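Local coordinates for adhesion and penetration protein autotransporter (Haemophilus influenzae, PDB 3SYJ) that promotes bacterial adherence to and invasion of host cells, self-associates in bacterial aggregation, and is probably a serine protease, at residues A[649-653]-A[703-708]. Sequence-based numbering, arbitrary orientation.
Sequences EGNWT and INGSIN
N651 reaches from one coil of the beta-helical passenger domain to S706 on the next, where strands 645-654 and 701-709 run parallel and turn a corner together. From CB the N651 side chain passes beside the S706 hydroxyl, OG lying 3.8 Å from CB and 3.5 Å from CG. With CG anti to the carbonyl carbon (chi1 -63°), OD1 ends facing both N and OG of S706 and accepts S706 N at 3.0 Å, the donor tilted 19° from the carbonyl plane. S706 OG adds a weak bond to the same oxygen, and a water weakly bonded to OD1 ties it to N704 O. The amide oxygen thus stands in for a backbone acceptor at the bend, while G650 O instead meets G705 CA in a nearly linear CA-H...O contact of 3.3 Å.

Parallel pairing holds on both sides of the bend. At the corner itself G650 N donates to N704 O at 3.0 Å, from above the carbonyl plane; beyond it W652 N binds S706 O and W652 O accepts N708 N. Inside the coil, W652 CB packs 4.2 Å from I707 CG1, and the indole stacks on F632 and meets F662 edge-to-face. Outward, E649 CG lies 4.0 Å from N704 CB, and a water bridges E649 OE1 to N704 ND2; N704 OD1 bonds N724, carrying the polar line one coil further.

The chemistry divides by side: aromatic and aliphatic packing inside, amide and water bonding outside, so that at the corner one side-chain amide oxygen replaces a single backbone acceptor, while backbone bonds continue right beside it.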
# COMPACT_ATOMS: atom_id res chain seq x y z
N GLU A 649 13.35 -19.23 4.37
CA GLU A 649 13.35 -17.81 4.09
C GLU A 649 14.09 -17.47 2.79
O GLU A 649 15.19 -17.96 2.54
CB GLU A 649 13.98 -17.03 5.25
CG GLU A 649 13.96 -15.52 5.04
CD GLU A 649 14.67 -14.74 6.14
OE1 GLU A 649 14.75 -15.24 7.28
OE2 GLU A 649 15.15 -13.62 5.85
N GLY A 650 13.48 -16.60 1.98
CA GLY A 650 14.04 -16.21 0.71
C GLY A 650 12.96 -16.13 -0.35
O GLY A 650 11.85 -16.64 -0.13
N ASN A 651 13.25 -15.52 -1.49
CA ASN A 651 12.26 -15.35 -2.54
C ASN A 651 12.37 -16.44 -3.59
O ASN A 651 13.47 -16.86 -3.93
CB ASN A 651 12.37 -13.96 -3.18
CG ASN A 651 12.09 -12.84 -2.18
OD1 ASN A 651 11.18 -12.92 -1.35
ND2 ASN A 651 12.89 -11.78 -2.26
N TRP A 652 11.23 -16.88 -4.10
CA TRP A 652 11.20 -18.02 -5.01
C TRP A 652 10.89 -17.58 -6.43
O TRP A 652 10.00 -16.76 -6.65
CB TRP A 652 10.15 -19.05 -4.55
CG TRP A 652 10.57 -19.81 -3.32
CD1 TRP A 652 10.57 -19.36 -2.02
CD2 TRP A 652 11.07 -21.16 -3.27
NE1 TRP A 652 11.03 -20.34 -1.18
CE2 TRP A 652 11.34 -21.45 -1.92
CE3 TRP A 652 11.30 -22.14 -4.24
CZ2 TRP A 652 11.85 -22.69 -1.52
CZ3 TRP A 652 11.80 -23.37 -3.83
CH2 TRP A 652 12.07 -23.63 -2.49
N THR A 653 11.64 -18.11 -7.38
CA THR A 653 11.33 -17.96 -8.80
C THR A 653 11.29 -19.33 -9.48
O THR A 653 12.31 -20.00 -9.61
CB THR A 653 12.34 -17.06 -9.52
OG1 THR A 653 12.33 -15.76 -8.92
CG2 THR A 653 11.96 -16.94 -10.99
N ILE A 703 6.95 -20.10 5.33
CA ILE A 703 7.62 -19.72 4.09
C ILE A 703 7.77 -18.21 4.06
O ILE A 703 6.81 -17.48 3.80
CB ILE A 703 6.81 -20.16 2.85
CG1 ILE A 703 6.49 -21.67 2.91
CG2 ILE A 703 7.57 -19.82 1.58
CD1 ILE A 703 5.28 -22.07 2.08
N ASN A 704 8.98 -17.73 4.34
CA ASN A 704 9.21 -16.30 4.50
C ASN A 704 9.84 -15.65 3.27
O ASN A 704 11.05 -15.41 3.22
CB ASN A 704 10.03 -16.04 5.76
CG ASN A 704 9.30 -16.47 7.03
OD1 ASN A 704 8.06 -16.43 7.09
ND2 ASN A 704 10.05 -16.89 8.04
N GLY A 705 9.00 -15.36 2.29
CA GLY A 705 9.44 -14.78 1.04
C GLY A 705 8.27 -14.69 0.09
O GLY A 705 7.13 -14.97 0.46
N SER A 706 8.54 -14.29 -1.14
CA SER A 706 7.48 -14.18 -2.13
C SER A 706 7.71 -15.25 -3.18
O SER A 706 8.77 -15.85 -3.24
CB SER A 706 7.52 -12.81 -2.79
OG SER A 706 8.81 -12.57 -3.32
N ILE A 707 6.70 -15.48 -4.01
CA ILE A 707 6.80 -16.50 -5.04
C ILE A 707 6.46 -15.93 -6.41
O ILE A 707 5.42 -15.31 -6.60
CB ILE A 707 5.88 -17.70 -4.73
CG1 ILE A 707 6.19 -18.26 -3.34
CG2 ILE A 707 6.04 -18.78 -5.80
CD1 ILE A 707 5.35 -19.47 -2.98
N ASN A 708 7.36 -16.14 -7.35
CA ASN A 708 7.09 -15.76 -8.73
C ASN A 708 7.10 -16.98 -9.62
O ASN A 708 8.07 -17.73 -9.65
CB ASN A 708 8.12 -14.76 -9.22
CG ASN A 708 7.86 -13.37 -8.71
OD1 ASN A 708 7.79 -12.43 -9.49
ND2 ASN A 708 7.68 -13.24 -7.40
O HOH W 1 12.88 -17.11 8.54
O HOH W 2 11.94 -13.00 1.87